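Local coordinates for protein cleavage stimulation factor 77 (Encephalitozoon cuniculi, PDB 2UY1) that probably takes part in mRNA 3'-end processing as a dimeric, all-helical HAT-repeat subunit of the cleavage stimulation factor, and may bind mRNA, at residues E358-F363 and R374-R379; E392-F395 and E401-R404. All blocks are in the same frame, centred on the assembly; numbering follows the deposited sequence. Where two conformers were deposited one is given.

Interaction 1: residues E358-F363 and R374-R379; sequences EEFFLF and RALFKR
F361 and L376 bury the most surface, each pointing toward the opposite helix, and F377 and F360 complete the set. The CD2 methyl of L376 is the probe of the contact: it drops onto one face of the F360 ring, 3.6 Å from the centroid and displaced from the centre toward the CG and CD2 atoms, in a CH-pi contact. The same methyl lies 3.8 Å from the backbone N of F361 and 4.1 Å from F361 CB, so it fits between the roots of two successive phenylalanines. CD1 of L376 leans on the CD2-CE2 side of that ring, 3.8 Å from F360 CE2.

F361 works the other flank. With CG anti to the backbone N (chi1 171°), its ring is carried across the gap until CZ comes 3.7 Å from CD1 of F377. CE1 of F361 rests at 3.8 Å from CB of F377. The two rings are neither stacked nor edge-to-face: their planes meet at 42° with the centroids 5.1 Å apart, and F377 CD1 sits over the rim of one F361 face.

Neighbouring helices add mostly apolar and aromatic cover. F343 and Y340 of helix 337-349 pack on F360, while M390 of helix 384-397 touches both F361 and F377. W387 meets F377 edge-to-face, and K382 is its cation-pi partner.

Helices 354-367 and 370-379 run nearly antiparallel, with the axes of the two short segments 9.6 Å apart at closest approach, as neighbouring helices do in the HAT-repeat solenoid expected of a Suppressor of forked protein. No hydrogen bond or salt bridge crosses between the segments. All four touching side chains are buried, so the pairing depends on shape and dispersion, with two aromatic faces supplying the surfaces.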
loop_
_atom_site.group_PDB
_atom_site.type_symbol
_atom_site.label_atom_id
_atom_site.label_comp_id
_atom_site.label_asym_id
_atom_site.label_seq_id
_atom_site.Cartn_x
_atom_site.Cartn_y
_atom_site.Cartn_z
ATOM N N GLU B 358 14.409 1.546 8.522
ATOM C CA GLU B 358 13.774 1.441 7.209
ATOM C C GLU B 358 14.009 2.627 6.302
ATOM O O GLU B 358 14.279 2.439 5.119
ATOM C CB GLU B 358 12.268 1.152 7.337
ATOM C CG GLU B 358 11.501 1.037 5.987
ATOM C CD GLU B 358 10.074 0.494 6.129
ATOM O OE1 GLU B 358 9.857 -0.664 6.594
ATOM O OE2 GLU B 358 9.147 1.199 5.682
ATOM N N GLU B 359 13.880 3.846 6.850
ATOM C CA GLU B 359 14.038 5.047 6.065
ATOM C C GLU B 359 15.478 5.222 5.687
ATOM O O GLU B 359 15.688 5.752 4.647
ATOM C CB GLU B 359 13.550 6.310 6.800
ATOM C CG GLU B 359 12.033 6.452 6.993
ATOM C CD GLU B 359 11.236 6.616 5.692
ATOM O OE1 GLU B 359 11.774 7.254 4.785
ATOM O OE2 GLU B 359 10.080 6.108 5.572
ATOM N N PHE B 360 16.433 4.789 6.534
ATOM C CA PHE B 360 17.886 4.813 6.221
ATOM C C PHE B 360 18.194 3.804 5.107
ATOM O O PHE B 360 18.886 4.143 4.196
ATOM C CB PHE B 360 18.714 4.398 7.450
ATOM C CG PHE B 360 20.228 4.639 7.356
ATOM C CD1 PHE B 360 20.809 5.307 6.305
ATOM C CD2 PHE B 360 21.067 4.211 8.419
ATOM C CE1 PHE B 360 22.176 5.531 6.246
ATOM C CE2 PHE B 360 22.416 4.415 8.366
ATOM C CZ PHE B 360 22.986 5.049 7.278
ATOM N N PHE B 361 17.741 2.562 5.236
ATOM C CA PHE B 361 18.026 1.586 4.214
ATOM C C PHE B 361 17.450 1.980 2.883
ATOM O O PHE B 361 18.129 1.876 1.875
ATOM C CB PHE B 361 17.613 0.173 4.623
ATOM C CG PHE B 361 17.696 -0.818 3.474
ATOM C CD1 PHE B 361 18.966 -1.193 2.949
ATOM C CD2 PHE B 361 16.531 -1.309 2.882
ATOM C CE1 PHE B 361 19.087 -2.068 1.819
ATOM C CE2 PHE B 361 16.634 -2.212 1.759
ATOM C CZ PHE B 361 17.957 -2.581 1.265
ATOM N N LEU B 362 16.222 2.449 2.861
ATOM C CA LEU B 362 15.510 2.667 1.582
ATOM C C LEU B 362 16.005 3.929 0.904
ATOM O O LEU B 362 16.001 4.060 -0.324
ATOM C CB LEU B 362 14.000 2.751 1.768
ATOM C CG LEU B 362 13.262 1.464 2.203
ATOM C CD1 LEU B 362 11.823 1.806 2.476
ATOM C CD2 LEU B 362 13.348 0.253 1.189
ATOM N N PHE B 363 16.433 4.876 1.742
ATOM C CA PHE B 363 17.123 6.064 1.266
ATOM C C PHE B 363 18.425 5.620 0.604
ATOM O O PHE B 363 18.785 6.084 -0.447
ATOM C CB PHE B 363 17.496 6.992 2.436
ATOM C CG PHE B 363 18.465 8.084 2.041
ATOM C CD1 PHE B 363 18.024 9.207 1.309
ATOM C CD2 PHE B 363 19.791 8.026 2.419
ATOM C CE1 PHE B 363 18.938 10.227 0.936
ATOM C CE2 PHE B 363 20.717 9.027 2.029
ATOM C CZ PHE B 363 20.289 10.124 1.279
ATOM N N ARG B 374 23.902 -2.209 1.149
ATOM C CA ARG B 374 24.043 -3.645 1.397
ATOM C C ARG B 374 24.681 -3.960 2.752
ATOM O O ARG B 374 24.197 -4.835 3.477
ATOM C CB ARG B 374 24.841 -4.333 0.297
ATOM C CG ARG B 374 24.142 -4.475 -1.028
ATOM C CD ARG B 374 25.211 -4.942 -2.020
ATOM N NE ARG B 374 24.711 -5.243 -3.363
ATOM C CZ ARG B 374 23.835 -6.196 -3.663
ATOM N NH1 ARG B 374 23.293 -6.953 -2.721
ATOM N NH2 ARG B 374 23.481 -6.393 -4.922
ATOM N N ALA B 375 25.734 -3.223 3.088
ATOM C CA ALA B 375 26.362 -3.315 4.422
ATOM C C ALA B 375 25.432 -2.969 5.572
ATOM O O ALA B 375 25.501 -3.593 6.644
ATOM C CB ALA B 375 27.594 -2.421 4.478
ATOM N N LEU B 376 24.582 -1.956 5.377
ATOM C CA LEU B 376 23.623 -1.586 6.419
ATOM C C LEU B 376 22.555 -2.703 6.624
ATOM O O LEU B 376 22.271 -3.100 7.786
ATOM C CB LEU B 376 22.988 -0.212 6.142
ATOM C CG LEU B 376 21.922 0.250 7.136
ATOM C CD1 LEU B 376 22.573 0.614 8.546
ATOM C CD2 LEU B 376 21.042 1.384 6.571
ATOM N N PHE B 377 21.960 -3.166 5.516
ATOM C CA PHE B 377 20.999 -4.277 5.518
ATOM C C PHE B 377 21.516 -5.489 6.304
ATOM O O PHE B 377 20.751 -6.053 7.084
ATOM C CB PHE B 377 20.684 -4.665 4.074
ATOM C CG PHE B 377 19.545 -5.651 3.905
ATOM C CD1 PHE B 377 18.201 -5.228 3.900
ATOM C CD2 PHE B 377 19.823 -7.014 3.681
ATOM C CE1 PHE B 377 17.146 -6.167 3.709
ATOM C CE2 PHE B 377 18.799 -7.930 3.468
ATOM C CZ PHE B 377 17.455 -7.504 3.476
ATOM N N LYS B 378 22.798 -5.871 6.100
ATOM C CA LYS B 378 23.469 -6.985 6.806
ATOM C C LYS B 378 23.517 -6.846 8.328
ATOM O O LYS B 378 23.257 -7.808 9.021
ATOM C CB LYS B 378 24.867 -7.269 6.257
ATOM C CG LYS B 378 24.890 -7.892 4.862
ATOM C CD LYS B 378 26.281 -7.778 4.251
ATOM C CE LYS B 378 26.363 -8.382 2.880
ATOM N NZ LYS B 378 27.402 -7.576 2.059
ATOM N N ARG B 379 23.727 -5.631 8.812
ATOM C CA ARG B 379 23.744 -5.260 10.239
ATOM C C ARG B 379 22.402 -5.027 10.949
ATOM O O ARG B 379 22.365 -4.973 12.201
ATOM C CB ARG B 379 24.407 -3.906 10.369
ATOM C CG ARG B 379 25.774 -3.774 9.805
ATOM C CD ARG B 379 26.125 -2.291 9.926
ATOM N NE ARG B 379 25.394 -1.768 11.042
ATOM C CZ ARG B 379 25.015 -0.501 11.245
ATOM N NH1 ARG B 379 25.297 0.447 10.382
ATOM N NH2 ARG B 379 24.352 -0.202 12.367
#

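Interaction 2: residues E392-F395 and E401-R404; sequences EYEF and ELFR
E394 is the first residue of 392-395 to reach across, and its acidic side chain lies against L402 and the backbone of F403. CG lies 3.4 Å from F403 N; the bend beyond it, at chi2 (55°), sets the carboxylate crosswise to the L402 side chain. OE2 lies 3.4 Å from L402 CB, and OE1 is 3.5 Å from L402 CD2. These are packing contacts; the charge is answered by R374, the salt-bridge partner of OE1, while S399 N hydrogen-bonds to OE2. A buried carboxylate is thus gripped at both oxygens, which should favour its ionised form and hold it against turning.

F395 follows, lying alongside F403 and pointing the same way. The edge of F395 is turned to the face of F403, with F395 CD1 3.4 Å above that ring's plane and over its centre, in an edge-to-face pair with ring planes at 64° and centroids 4.9 Å apart. F395 CB adds to this, 3.5 Å from F403 CD1.

The contact joins the C-terminal end of helix 384-397 to the first turn of helix 400-415, beside the short connection between them. Helix 370-379 contributes R374, and an aromatic side chain of the other protein chain meets F403 edge-to-face, placing this corner at the chain-chain interface.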
loop_
_atom_site.group_PDB
_atom_site.type_symbol
_atom_site.label_atom_id
_atom_site.label_comp_id
_atom_site.label_asym_id
_atom_site.label_seq_id
_atom_site.Cartn_x
_atom_site.Cartn_y
_atom_site.Cartn_z
ATOM N N GLU B 392 13.830 -7.265 -4.462
ATOM C CA GLU B 392 13.473 -6.727 -5.789
ATOM C C GLU B 392 14.683 -6.072 -6.474
ATOM O O GLU B 392 14.970 -6.319 -7.666
ATOM C CB GLU B 392 12.339 -5.693 -5.711
ATOM C CG GLU B 392 11.953 -4.965 -7.111
ATOM C CD GLU B 392 11.133 -5.829 -8.094
ATOM O OE1 GLU B 392 11.053 -7.074 -7.933
ATOM O OE2 GLU B 392 10.544 -5.283 -9.059
ATOM N N TYR B 393 15.399 -5.268 -5.710
ATOM C CA TYR B 393 16.749 -4.741 -6.186
ATOM C C TYR B 393 17.781 -5.788 -6.697
ATOM O O TYR B 393 18.336 -5.649 -7.790
ATOM C CB TYR B 393 17.363 -3.921 -5.069
ATOM C CG TYR B 393 18.604 -3.132 -5.501
ATOM C CD1 TYR B 393 18.481 -1.832 -5.975
ATOM C CD2 TYR B 393 19.854 -3.697 -5.450
ATOM C CE1 TYR B 393 19.610 -1.080 -6.315
ATOM C CE2 TYR B 393 21.007 -2.959 -5.815
ATOM C CZ TYR B 393 20.859 -1.676 -6.236
ATOM O OH TYR B 393 21.948 -0.940 -6.615
ATOM N N GLU B 394 18.129 -6.751 -5.860
ATOM C CA GLU B 394 18.909 -7.964 -6.286
ATOM C C GLU B 394 18.453 -8.687 -7.558
ATOM O O GLU B 394 19.279 -8.945 -8.478
ATOM C CB GLU B 394 18.979 -8.960 -5.098
ATOM C CG GLU B 394 20.098 -10.006 -5.219
ATOM C CD GLU B 394 21.446 -9.332 -5.417
ATOM O OE1 GLU B 394 21.646 -8.299 -4.805
ATOM O OE2 GLU B 394 22.290 -9.842 -6.160
ATOM N N PHE B 395 17.143 -9.039 -7.643
ATOM C CA PHE B 395 16.578 -9.518 -8.880
ATOM C C PHE B 395 16.791 -8.613 -10.113
ATOM O O PHE B 395 17.045 -9.094 -11.218
ATOM C CB PHE B 395 15.082 -9.849 -8.710
ATOM C CG PHE B 395 14.499 -10.696 -9.843
ATOM C CD1 PHE B 395 14.498 -12.079 -9.765
ATOM C CD2 PHE B 395 13.951 -10.102 -10.988
ATOM C CE1 PHE B 395 13.921 -12.859 -10.780
ATOM C CE2 PHE B 395 13.401 -10.866 -11.989
ATOM C CZ PHE B 395 13.386 -12.246 -11.926
ATOM N N GLU B 401 21.847 -15.924 -7.871
ATOM C CA GLU B 401 22.405 -16.647 -6.714
ATOM C C GLU B 401 22.146 -15.896 -5.413
ATOM O O GLU B 401 21.587 -16.448 -4.445
ATOM C CB GLU B 401 23.919 -16.909 -6.869
ATOM C CG GLU B 401 24.230 -18.197 -7.521
ATOM C CD GLU B 401 25.701 -18.576 -7.355
ATOM O OE1 GLU B 401 26.494 -17.871 -6.646
ATOM O OE2 GLU B 401 26.045 -19.641 -7.904
ATOM N N LEU B 402 22.514 -14.629 -5.378
ATOM C CA LEU B 402 22.207 -13.859 -4.177
ATOM C C LEU B 402 20.688 -13.660 -3.914
ATOM O O LEU B 402 20.238 -13.715 -2.754
ATOM C CB LEU B 402 22.953 -12.516 -4.150
ATOM C CG LEU B 402 22.792 -11.608 -2.882
ATOM C CD1 LEU B 402 23.107 -12.292 -1.460
ATOM C CD2 LEU B 402 23.712 -10.394 -2.994
ATOM N N PHE B 403 19.927 -13.361 -4.975
ATOM C CA PHE B 403 18.455 -13.258 -4.937
ATOM C C PHE B 403 17.889 -14.494 -4.214
ATOM O O PHE B 403 17.071 -14.360 -3.302
ATOM C CB PHE B 403 17.909 -13.095 -6.382
ATOM C CG PHE B 403 16.419 -13.329 -6.526
ATOM C CD1 PHE B 403 15.479 -12.327 -6.206
ATOM C CD2 PHE B 403 15.937 -14.610 -6.916
ATOM C CE1 PHE B 403 14.074 -12.596 -6.309
ATOM C CE2 PHE B 403 14.612 -14.844 -7.026
ATOM C CZ PHE B 403 13.677 -13.834 -6.760
ATOM N N ARG B 404 18.368 -15.692 -4.567
ATOM C CA ARG B 404 17.839 -16.954 -4.015
ATOM C C ARG B 404 18.140 -17.058 -2.533
ATOM O O ARG B 404 17.290 -17.498 -1.730
ATOM C CB ARG B 404 18.388 -18.177 -4.749
ATOM C CG ARG B 404 17.689 -18.545 -6.031
ATOM C CD ARG B 404 18.164 -19.913 -6.602
ATOM N NE ARG B 404 17.235 -20.354 -7.648
ATOM C CZ ARG B 404 16.131 -21.029 -7.387
ATOM N NH1 ARG B 404 15.883 -21.358 -6.135
ATOM N NH2 ARG B 404 15.326 -21.401 -8.356
#

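The two contacts follow one another along a helical solenoid, with centres about 16 Å apart. They share no helix, since interaction 1 joins 354-367 to 370-379 and interaction 2 joins 384-397 to 400-415, but R374 of the first set ties them together through its NH2, 2.6 Å from E394 OE1. Both are buried. Interaction 1 is wholly apolar and walled by helices of its own chain, and no other chain touches its segments. Interaction 2 lies farther from the chain's centre, keeps a partly exposed leucine, mixes an aromatic pair with a carboxylate, and borders the second chain.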